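Local atomic coordinates of MgGH51 (Meripilus giganteus, PDB entry 6ZPV), a protein that probably hydrolyses terminal alpha-L-arabinofuranosyl residues from arabinose-containing plant polysaccharides, as a fungal alpha-L-arabinofuranosidase of glycoside hydrolase family GH51. Residues V3-N8 with Q522-T527; T109-A114 with N160-P165; M287-G292 with I313-F318. All coordinates share one frame; numbering follows the deposited sequence. Where two conformers were deposited one is given.

How the contacts relate
The three contacts lie in three separate parts of the fold and share no strand or helix. Contact 3 is fully buried and joins a strand of the eight-stranded parallel barrel to the helix that follows it, through one glutamine amide, a water and apolar contacts. Contacts 1 and 2 are partly buried, lie about 56 Å apart between centres, and sit on opposite sides of the chain's centre. Contact 1 closes the N-terminus against the C-terminal beta domain, chiefly by backbone bonds and a threonine hydroxyl. Contact 2 is regular antiparallel pairing at the edge of a beta sheet, carrying a salt bridge and a glycan on its outer side.

Contact 1 of 3, residues V3-N8 with Q522-T527; sequences VTVNKN and QYLPST. With ACT (acetate ion), chain S.
Residues 3-8 and 524-527 run roughly antiparallel and meet through a single beta bridge, Val-5 with Ser-526, which ties the N-terminal strand to the C-terminal beta domain more than 500 residues later. The backbone carries most of it. Asn-6 N donates to Pro-525 O over 2.8 Å, almost in line with the carbonyl, and Thr-527 N returns a bond to Thr-4 O at 3.1 Å. Ser-526 CA adds a CH...O contact to that same Thr-4 oxygen.

At the next position a side chain replaces the carbonyl: Thr-527 OG1 takes the N-H of Thr-4 at 2.9 Å, the N-H...O angle being 164°. With OG1 turned beside its own backbone N (chi1 -52°), the hydroxyl also gives its proton to OXT of an acetate ion, probably from the crystallisation liquor, at 2.8 Å. Two bonds thus fix its rotation.

Beyond the bridge, Asn-6 makes an Asx turn, OD1 accepting from Asn-8 N at 2.9 Å. Here the chain passes over Leu-524 and Pro-525: Asn-8 O comes to 3.3 Å from Pro-525 CD, and Leu-524 reaches with its CD2 branch to Asn-6 O.

Val-3 and Val-5 also bond through their backbones to strand 560-565, and their side chains rest on Trp-537 and Ile-539 of strand 535-541. Thr-527 O accepts from the indole NE1 of Trp-537, while Tyr-523 bonds through its backbone to Ser-10. Strand 2-4 belongs to a three-stranded sheet and strand 522-523 to a seven-stranded one, and the contact lies where the two adjoin.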
loop_
_atom_site.group_PDB
_atom_site.type_symbol
_atom_site.label_atom_id
_atom_site.label_comp_id
_atom_site.label_asym_id
_atom_site.label_seq_id
_atom_site.Cartn_x
_atom_site.Cartn_y
_atom_site.Cartn_z
ATOM N N VAL A 3 -10.688 -36.328 7.675
ATOM C CA VAL A 3 -9.380 -35.740 7.347
ATOM C C VAL A 3 -8.342 -36.328 8.267
ATOM O O VAL A 3 -8.340 -36.035 9.484
ATOM C CB VAL A 3 -9.405 -34.213 7.465
ATOM C CG1 VAL A 3 -8.064 -33.649 7.111
ATOM C CG2 VAL A 3 -10.463 -33.611 6.571
ATOM N N THR A 4 -7.490 -37.191 7.721
ATOM C CA THR A 4 -6.417 -37.818 8.484
ATOM C C THR A 4 -5.185 -36.939 8.364
ATOM O O THR A 4 -4.766 -36.631 7.223
ATOM C CB THR A 4 -6.182 -39.235 7.974
ATOM O OG1 THR A 4 -7.371 -40.002 8.200
ATOM C CG2 THR A 4 -5.022 -39.906 8.694
ATOM N N VAL A 5 -4.544 -36.621 9.478
ATOM C CA VAL A 5 -3.382 -35.715 9.533
ATOM C C VAL A 5 -2.128 -36.540 9.711
ATOM O O VAL A 5 -2.042 -37.324 10.677
ATOM C CB VAL A 5 -3.549 -34.690 10.656
ATOM C CG1 VAL A 5 -2.397 -33.727 10.597
ATOM C CG2 VAL A 5 -4.909 -33.988 10.518
ATOM N N ASN A 6 -1.166 -36.404 8.824
ATOM C CA ASN A 6 0.122 -37.098 8.976
ATOM C C ASN A 6 0.928 -36.421 10.070
ATOM O O ASN A 6 1.068 -35.173 10.081
ATOM C CB ASN A 6 0.852 -37.054 7.633
ATOM C CG ASN A 6 1.963 -38.061 7.462
ATOM O OD1 ASN A 6 2.781 -38.270 8.359
ATOM N ND2 ASN A 6 1.977 -38.616 6.254
ATOM N N LYS A 7 1.510 -37.217 10.964
ATOM C CA LYS A 7 2.380 -36.684 12.013
ATOM C C LYS A 7 3.717 -36.195 11.464
ATOM O O LYS A 7 4.417 -35.494 12.187
ATOM C CB LYS A 7 2.641 -37.691 13.124
ATOM C CG LYS A 7 3.470 -38.894 12.694
ATOM C CD LYS A 7 3.887 -39.835 13.834
ATOM C CE LYS A 7 4.475 -41.135 13.338
ATOM N NZ LYS A 7 5.735 -40.902 12.592
ATOM N N ASN A 8 4.101 -36.595 10.271
ATOM C CA ASN A 8 5.413 -36.271 9.684
ATOM C C ASN A 8 5.297 -35.098 8.728
ATOM O O ASN A 8 4.703 -35.245 7.653
ATOM C CB ASN A 8 5.976 -37.452 8.956
ATOM C CG ASN A 8 6.328 -38.605 9.858
ATOM O OD1 ASN A 8 6.773 -38.407 11.006
ATOM N ND2 ASN A 8 6.108 -39.784 9.334
ATOM N N GLN A 522 6.111 -25.791 9.759
ATOM C CA GLN A 522 6.078 -27.156 9.215
ATOM C C GLN A 522 4.738 -27.364 8.496
ATOM O O GLN A 522 3.667 -27.040 9.069
ATOM C CB GLN A 522 6.179 -28.203 10.336
ATOM C CG GLN A 522 7.367 -28.025 11.284
ATOM C CD GLN A 522 7.384 -29.088 12.342
ATOM O OE1 GLN A 522 6.334 -29.509 12.865
ATOM N NE2 GLN A 522 8.594 -29.592 12.683
ATOM N N TYR A 523 4.751 -27.948 7.295
ATOM C CA TYR A 523 3.522 -28.353 6.600
ATOM C C TYR A 523 3.224 -29.808 6.940
ATOM O O TYR A 523 4.077 -30.661 6.698
ATOM C CB TYR A 523 3.598 -28.166 5.079
ATOM C CG TYR A 523 2.305 -28.561 4.412
ATOM C CD1 TYR A 523 1.182 -27.746 4.498
ATOM C CD2 TYR A 523 2.192 -29.786 3.779
ATOM C CE1 TYR A 523 -0.038 -28.152 3.993
ATOM C CE2 TYR A 523 0.992 -30.177 3.249
ATOM C CZ TYR A 523 -0.141 -29.386 3.386
ATOM O OH TYR A 523 -1.368 -29.789 2.904
ATOM N N LEU A 524 2.029 -30.059 7.450
ATOM C CA LEU A 524 1.594 -31.432 7.812
ATOM C C LEU A 524 0.641 -31.940 6.725
ATOM O O LEU A 524 -0.483 -31.460 6.598
ATOM C CB LEU A 524 0.885 -31.434 9.171
ATOM C CG LEU A 524 1.723 -31.089 10.357
ATOM C CD1 LEU A 524 0.891 -31.098 11.602
ATOM C CD2 LEU A 524 2.883 -32.097 10.568
ATOM N N PRO A 525 1.081 -32.930 5.913
ATOM C CA PRO A 525 0.170 -33.457 4.901
ATOM C C PRO A 525 -1.105 -34.023 5.554
ATOM O O PRO A 525 -1.070 -34.522 6.703
ATOM C CB PRO A 525 0.956 -34.577 4.186
ATOM C CG PRO A 525 2.385 -34.339 4.572
ATOM C CD PRO A 525 2.403 -33.583 5.892
ATOM N N SER A 526 -2.175 -33.981 4.791
ATOM C CA SER A 526 -3.477 -34.495 5.238
ATOM C C SER A 526 -4.185 -35.070 4.036
ATOM O O SER A 526 -3.806 -34.829 2.867
ATOM C CB SER A 526 -4.284 -33.422 5.940
ATOM O OG SER A 526 -4.586 -32.338 5.057
ATOM N N THR A 527 -5.286 -35.786 4.290
ATOM C CA THR A 527 -6.214 -36.139 3.223
ATOM C C THR A 527 -6.387 -34.977 2.264
ATOM O O THR A 527 -6.649 -33.858 2.723
ATOM C CB THR A 527 -7.559 -36.508 3.845
ATOM O OG1 THR A 527 -7.380 -37.495 4.877
ATOM C CG2 THR A 527 -8.585 -36.973 2.838
HETATM C C ACT S . -7.182 -40.304 2.719
HETATM O O ACT S . -6.679 -40.104 1.467
HETATM O OXT ACT S . -6.624 -39.958 3.839
HETATM C CH3 ACT S . -8.626 -40.900 2.872
#

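Contact 2 of 3, residues T109-A114 with N160-P165; sequences TWTYKA and NLELHP. With NAG (2-acetamido-2-deoxy-beta-D-glucopyranose), chain E; NAG (2-acetamido-2-deoxy-beta-D-glucopyranose), chain B.
Lys-113 and Glu-162 stand side by side on one face of an antiparallel strand pair, pointing the same way, as expected for directly opposed residues at a non-hydrogen-bonded position. The glutamate chain is extended beyond CG and brings OE2 to 3.3 Å from Lys-113 NZ, a salt bridge whose hydrogen bond is weak. A water bridges the same two groups, donating to Glu-162 OE2 and accepting from Lys-113 NZ.

Next along this side, Thr-111 and His-164 also run alongside each other. The threonine holds OG1 beside its backbone N (chi1 -63°) and presents it to the edge of the imidazole, an approach that remains uncertain because the histidine has two conformers. Its methyl CG2 approaches Glu-162 OE1 as well.

Tyr-112, Ala-114, Leu-161 and Leu-163 occupy the other face. The CB atoms of Tyr-112 and Leu-163 meet at 4.1 Å, and Pro-165, in one of its two conformers, crosses the tyrosine at about a right angle with CG near Tyr-112 CE1. The phenol oxygen is held by Lys-105 O and Asp-107 N. On either side of the Lys-113 and Glu-162 pair, Tyr-112 with Leu-163 and Ala-114 with Leu-161 form hydrogen-bonded pairs; the straightest bond, 175° at the hydrogen, runs from Tyr-112 N to Leu-163 O. Leu-197 of strand 189-198 packs against this apolar face.

Strand 157-163 is outermost in its five-stranded sheet, and a glycan lies along it: Glu-162 N donates to both O5 and O6 of one N-acetylglucosamine, O5 at 3.1 Å. The sugar thus satisfies an outward N-H of this edge strand, while the charged pair and its water keep to the polar face and the leucines turn to the protein.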
loop_
_atom_site.group_PDB
_atom_site.type_symbol
_atom_site.label_atom_id
_atom_site.label_comp_id
_atom_site.label_asym_id
_atom_site.label_seq_id
_atom_site.Cartn_x
_atom_site.Cartn_y
_atom_site.Cartn_z
ATOM N N THR A 109 -6.811 14.983 20.751
ATOM C CA THR A 109 -5.676 14.301 21.371
ATOM C C THR A 109 -4.431 14.381 20.484
ATOM O O THR A 109 -3.385 13.858 20.909
ATOM C CB THR A 109 -6.027 12.838 21.688
ATOM O OG1 THR A 109 -6.091 12.063 20.510
ATOM C CG2 THR A 109 -7.299 12.700 22.510
ATOM N N TRP A 110 -4.522 14.992 19.299
ATOM C CA TRP A 110 -3.418 15.050 18.327
ATOM C C TRP A 110 -2.790 16.437 18.267
ATOM O O TRP A 110 -3.500 17.458 18.202
ATOM C CB TRP A 110 -3.908 14.646 16.941
ATOM C CG TRP A 110 -4.311 13.223 16.785
ATOM C CD1 TRP A 110 -4.298 12.235 17.719
ATOM C CD2 TRP A 110 -4.811 12.620 15.599
ATOM N NE1 TRP A 110 -4.736 11.050 17.206
ATOM C CE2 TRP A 110 -5.097 11.258 15.904
ATOM C CE3 TRP A 110 -5.071 13.084 14.328
ATOM C CZ2 TRP A 110 -5.607 10.365 14.954
ATOM C CZ3 TRP A 110 -5.587 12.227 13.392
ATOM C CH2 TRP A 110 -5.868 10.890 13.709
ATOM N N THR A 111 -1.463 16.479 18.170
ATOM C CA THR A 111 -0.684 17.654 17.779
ATOM C C THR A 111 -0.412 17.527 16.295
ATOM O O THR A 111 0.080 16.483 15.863
ATOM C CB THR A 111 0.596 17.794 18.603
ATOM O OG1 THR A 111 0.251 17.983 19.963
ATOM C CG2 THR A 111 1.432 18.950 18.124
ATOM N N TYR A 112 -0.653 18.560 15.546
ATOM C CA TYR A 112 -0.391 18.628 14.092
ATOM C C TYR A 112 0.788 19.535 13.860
ATOM O O TYR A 112 1.025 20.491 14.598
ATOM C CB TYR A 112 -1.605 19.147 13.328
ATOM C CG TYR A 112 -2.862 18.340 13.479
ATOM C CD1 TYR A 112 -3.616 18.353 14.632
ATOM C CD2 TYR A 112 -3.331 17.541 12.435
ATOM C CE1 TYR A 112 -4.788 17.642 14.762
ATOM C CE2 TYR A 112 -4.498 16.780 12.560
ATOM C CZ TYR A 112 -5.240 16.862 13.716
ATOM O OH TYR A 112 -6.415 16.129 13.870
ATOM N N LYS A 113 1.535 19.233 12.808
ATOM C CA LYS A 113 2.678 20.043 12.324
ATOM C C LYS A 113 2.320 20.694 11.007
ATOM O O LYS A 113 2.171 19.981 10.008
ATOM C CB LYS A 113 3.945 19.249 12.248
ATOM C CG LYS A 113 4.493 18.747 13.587
ATOM C CD LYS A 113 5.758 17.924 13.346
ATOM C CE LYS A 113 6.627 17.615 14.528
ATOM N NZ LYS A 113 6.032 18.095 15.775
ATOM N N ALA A 114 2.157 22.012 10.981
ATOM C CA ALA A 114 1.883 22.773 9.749
ATOM C C ALA A 114 3.168 23.441 9.293
ATOM O O ALA A 114 3.942 23.968 10.134
ATOM C CB ALA A 114 0.851 23.834 10.009
ATOM N N ASN A 160 6.932 27.208 10.388
ATOM C CA ASN A 160 6.613 25.927 11.049
ATOM C C ASN A 160 5.820 26.225 12.310
ATOM O O ASN A 160 6.366 26.859 13.202
ATOM C CB ASN A 160 7.917 25.180 11.402
ATOM C CG ASN A 160 8.747 24.760 10.224
ATOM O OD1 ASN A 160 8.464 23.724 9.623
ATOM N ND2 ASN A 160 9.727 25.592 9.883
ATOM N N LEU A 161 4.582 25.797 12.360
ATOM C CA LEU A 161 3.718 26.035 13.507
ATOM C C LEU A 161 2.928 24.772 13.855
ATOM O O LEU A 161 2.367 24.130 12.940
ATOM C CB LEU A 161 2.715 27.164 13.221
ATOM C CG LEU A 161 3.360 28.542 12.998
ATOM C CD1 LEU A 161 2.376 29.486 12.373
ATOM C CD2 LEU A 161 3.901 29.108 14.320
ATOM N N GLU A 162 2.900 24.402 15.125
ATOM C CA GLU A 162 2.058 23.294 15.598
ATOM C C GLU A 162 0.623 23.778 15.751
ATOM O O GLU A 162 0.332 24.950 15.984
ATOM C CB GLU A 162 2.609 22.705 16.884
ATOM C CG GLU A 162 3.929 21.958 16.703
ATOM C CD GLU A 162 4.496 21.361 17.969
ATOM O OE1 GLU A 162 3.956 21.641 19.039
ATOM O OE2 GLU A 162 5.401 20.567 17.841
ATOM N N LEU A 163 -0.313 22.820 15.677
ATOM C CA LEU A 163 -1.743 23.031 15.951
ATOM C C LEU A 163 -2.222 22.037 17.011
ATOM O O LEU A 163 -1.929 20.866 16.923
ATOM C CB LEU A 163 -2.565 22.893 14.682
ATOM C CG LEU A 163 -2.266 23.943 13.625
ATOM C CD1 LEU A 163 -3.010 23.603 12.325
ATOM C CD2 LEU A 163 -2.637 25.339 14.053
ATOM N N HIS A 164 -3.081 22.564 17.877
ATOM C CA HIS A 164 -3.743 21.867 18.995
ATOM C C HIS A 164 -5.202 22.249 18.896
ATOM O O HIS A 164 -5.575 23.376 19.219
ATOM C CB HIS A 164 -3.146 22.307 20.330
ATOM C CG HIS A 164 -1.671 22.105 20.372
ATOM N ND1 HIS A 164 -1.122 20.851 20.568
ATOM C CD2 HIS A 164 -0.634 22.953 20.161
ATOM C CE1 HIS A 164 0.195 20.946 20.536
ATOM N NE2 HIS A 164 0.521 22.219 20.267
ATOM N N PRO A 165 -6.060 21.402 18.313
ATOM C CA PRO A 165 -7.464 21.758 18.202
ATOM C C PRO A 165 -8.129 21.985 19.556
ATOM O O PRO A 165 -7.761 21.358 20.548
ATOM C CB PRO A 165 -8.105 20.578 17.465
ATOM C CG PRO A 165 -6.940 19.928 16.763
ATOM C CD PRO A 165 -5.772 20.094 17.724
HETATM C C1 NAG E . 2.616 27.376 17.682
HETATM C C2 NAG E . 2.307 26.678 19.010
HETATM C C3 NAG E . 3.596 26.564 19.856
HETATM C C4 NAG E . 4.716 25.948 19.027
HETATM C C5 NAG E . 4.904 26.723 17.715
HETATM C C6 NAG E . 5.982 26.158 16.827
HETATM C C7 NAG E . -0.007 26.976 19.709
HETATM C C8 NAG E . -0.974 27.931 20.404
HETATM N N2 NAG E . 1.305 27.357 19.747
HETATM O O3 NAG E . 3.297 25.755 20.970
HETATM O O4 NAG E . 5.963 26.015 19.785
HETATM O O5 NAG E . 3.651 26.715 17.030
HETATM O O6 NAG E . 5.623 24.814 16.553
HETATM O O7 NAG E . -0.413 25.973 19.095
HETATM C C1 NAG B . 6.605 24.790 19.993
HETATM C C2 NAG B . 8.057 25.083 20.394
HETATM C C3 NAG B . 8.688 23.771 20.852
HETATM C C4 NAG B . 7.809 23.116 21.931
HETATM C C5 NAG B . 6.388 22.933 21.426
HETATM C C6 NAG B . 5.446 22.399 22.468
HETATM C C7 NAG B . 8.959 27.084 19.182
HETATM C C8 NAG B . 9.743 27.555 17.971
HETATM N N2 NAG B . 8.779 25.761 19.308
HETATM O O3 NAG B . 9.982 23.998 21.378
HETATM O O4 NAG B . 8.302 21.798 22.294
HETATM O O5 NAG B . 5.876 24.221 21.071
HETATM O O6 NAG B . 5.618 23.306 23.558
HETATM O O7 NAG B . 8.489 27.871 20.009
HETATM O O HOH W 1 -4.051 18.968 20.445
HETATM O O HOH W 2 7.269 21.041 15.849
#

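Contact 3 of 3, residues M287-G292 with I313-F318; sequences MAVWAG and IDQINF
The side-chain amide of Gln-315 bonds directly to strand 287-289 through NE2, while OE1 reaches Trp-290 N, just past the strand, through a water. NE2 donates to Ala-288 O at 3.0 Å, the oxygen lying a little out of the amide plane, and makes a second, weak bond to Met-287 SD at 3.4 Å, nearly straight at 167°. OE1 accepts from the water, 2.9 Å away, which in turn accepts from Trp-290 N. An extended chain, with CG anti to the backbone N, carries the amide this far from the helix.

Strand 284-289 and helix 306-320 are successive elements of the (beta/alpha)8 barrel that forms the catalytic domain in family GH51, and their short segments run 157° apart, the helix returning against the strand. A leucine at Gln-315 would probably leave Ala-288 O without this donor and the water without its acceptor.

Round the amide, Val-289 CG1 lies 3.8 Å from Gln-315 NE2. Met-287 arrives from the opposite direction and bends at its last torsion, chi3 71°, which sets CE 3.8 Å from Ile-316 CG1. Leu-271 of helix 271-281 packs on Met-287, and Leu-370 of helix 359-373 on Ile-316.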
loop_
_atom_site.group_PDB
_atom_site.type_symbol
_atom_site.label_atom_id
_atom_site.label_comp_id
_atom_site.label_asym_id
_atom_site.label_seq_id
_atom_site.Cartn_x
_atom_site.Cartn_y
_atom_site.Cartn_z
ATOM N N MET A 287 11.272 -5.675 -3.708
ATOM C CA MET A 287 11.396 -4.367 -4.341
ATOM C C MET A 287 11.488 -4.504 -5.854
ATOM O O MET A 287 12.340 -5.229 -6.368
ATOM C CB MET A 287 12.621 -3.646 -3.812
ATOM C CG MET A 287 12.757 -2.241 -4.367
ATOM S SD MET A 287 14.121 -1.274 -3.701
ATOM C CE MET A 287 15.490 -2.119 -4.469
ATOM N N ALA A 288 10.628 -3.792 -6.562
ATOM C CA ALA A 288 10.660 -3.768 -8.021
ATOM C C ALA A 288 11.631 -2.672 -8.513
ATOM O O ALA A 288 11.808 -1.625 -7.890
ATOM C CB ALA A 288 9.294 -3.550 -8.609
ATOM N N VAL A 289 12.243 -3.005 -9.664
ATOM C CA VAL A 289 13.023 -2.047 -10.454
ATOM C C VAL A 289 12.379 -1.905 -11.825
ATOM O O VAL A 289 11.916 -2.867 -12.428
ATOM C CB VAL A 289 14.510 -2.419 -10.569
ATOM C CG1 VAL A 289 15.171 -2.362 -9.218
ATOM C CG2 VAL A 289 14.766 -3.773 -11.233
ATOM N N TRP A 290 12.402 -0.672 -12.334
ATOM C CA TRP A 290 11.948 -0.387 -13.696
ATOM C C TRP A 290 12.861 -1.095 -14.685
ATOM O O TRP A 290 14.098 -1.132 -14.493
ATOM C CB TRP A 290 11.944 1.138 -13.890
ATOM C CG TRP A 290 11.207 1.531 -15.147
ATOM C CD1 TRP A 290 9.849 1.691 -15.245
ATOM C CD2 TRP A 290 11.728 1.834 -16.441
ATOM N NE1 TRP A 290 9.485 2.033 -16.510
ATOM C CE2 TRP A 290 10.631 2.139 -17.270
ATOM C CE3 TRP A 290 13.022 1.973 -16.969
ATOM C CZ2 TRP A 290 10.770 2.550 -18.603
ATOM C CZ3 TRP A 290 13.195 2.374 -18.274
ATOM C CH2 TRP A 290 12.068 2.677 -19.091
ATOM N N ALA A 291 12.274 -1.651 -15.750
ATOM C CA ALA A 291 13.009 -2.621 -16.599
ATOM C C ALA A 291 12.945 -2.280 -18.080
ATOM O O ALA A 291 13.148 -3.172 -18.898
ATOM C CB ALA A 291 12.535 -4.025 -16.318
ATOM N N GLY A 292 12.759 -1.031 -18.434
ATOM C CA GLY A 292 12.829 -0.627 -19.854
ATOM C C GLY A 292 11.534 -0.668 -20.615
ATOM O O GLY A 292 11.547 -0.578 -21.845
ATOM N N ILE A 313 20.874 -0.382 -10.245
ATOM C CA ILE A 313 21.979 -0.641 -9.305
ATOM C C ILE A 313 22.032 0.416 -8.206
ATOM O O ILE A 313 22.180 0.083 -7.015
ATOM C CB ILE A 313 23.297 -0.763 -10.084
ATOM C CG1 ILE A 313 23.316 -2.024 -10.937
ATOM C CG2 ILE A 313 24.485 -0.733 -9.140
ATOM C CD1 ILE A 313 24.432 -2.097 -11.933
ATOM N N ASP A 314 21.901 1.687 -8.596
ATOM C CA ASP A 314 21.897 2.786 -7.624
ATOM C C ASP A 314 20.776 2.601 -6.605
ATOM O O ASP A 314 20.997 2.772 -5.398
ATOM C CB ASP A 314 21.728 4.121 -8.349
ATOM C CG ASP A 314 22.842 4.560 -9.268
ATOM O OD1 ASP A 314 23.958 4.011 -9.178
ATOM O OD2 ASP A 314 22.539 5.447 -10.114
ATOM N N GLN A 315 19.577 2.257 -7.081
ATOM C CA GLN A 315 18.427 2.027 -6.190
ATOM C C GLN A 315 18.722 0.955 -5.138
ATOM O O GLN A 315 18.436 1.123 -3.966
ATOM C CB GLN A 315 17.234 1.633 -7.085
ATOM C CG GLN A 315 15.943 1.386 -6.315
ATOM C CD GLN A 315 14.814 0.984 -7.237
ATOM O OE1 GLN A 315 14.785 1.378 -8.411
ATOM N NE2 GLN A 315 13.841 0.196 -6.702
ATOM N N ILE A 316 19.290 -0.146 -5.605
ATOM C CA ILE A 316 19.630 -1.248 -4.691
ATOM C C ILE A 316 20.750 -0.830 -3.729
ATOM O O ILE A 316 20.675 -1.113 -2.512
ATOM C CB ILE A 316 19.947 -2.526 -5.469
ATOM C CG1 ILE A 316 18.715 -3.021 -6.229
ATOM C CG2 ILE A 316 20.518 -3.591 -4.528
ATOM C CD1 ILE A 316 18.986 -4.059 -7.298
ATOM N N ASN A 317 21.753 -0.110 -4.226
ATOM C CA ASN A 317 22.817 0.373 -3.323
ATOM C C ASN A 317 22.262 1.301 -2.256
ATOM O O ASN A 317 22.745 1.292 -1.125
ATOM C CB ASN A 317 23.944 1.056 -4.117
ATOM C CG ASN A 317 24.939 0.064 -4.698
ATOM O OD1 ASN A 317 25.073 -1.028 -4.132
ATOM N ND2 ASN A 317 25.605 0.497 -5.779
ATOM N N PHE A 318 21.271 2.123 -2.557
ATOM C CA PHE A 318 20.647 2.953 -1.531
ATOM C C PHE A 318 20.161 2.040 -0.394
ATOM O O PHE A 318 20.275 2.412 0.796
ATOM C CB PHE A 318 19.496 3.791 -2.089
ATOM C CG PHE A 318 18.883 4.688 -1.043
ATOM C CD1 PHE A 318 19.469 5.894 -0.721
ATOM C CD2 PHE A 318 17.745 4.303 -0.325
ATOM C CE1 PHE A 318 18.939 6.738 0.223
ATOM C CE2 PHE A 318 17.192 5.164 0.624
ATOM C CZ PHE A 318 17.799 6.374 0.896
HETATM O O HOH W 3 12.901 1.379 -10.580
#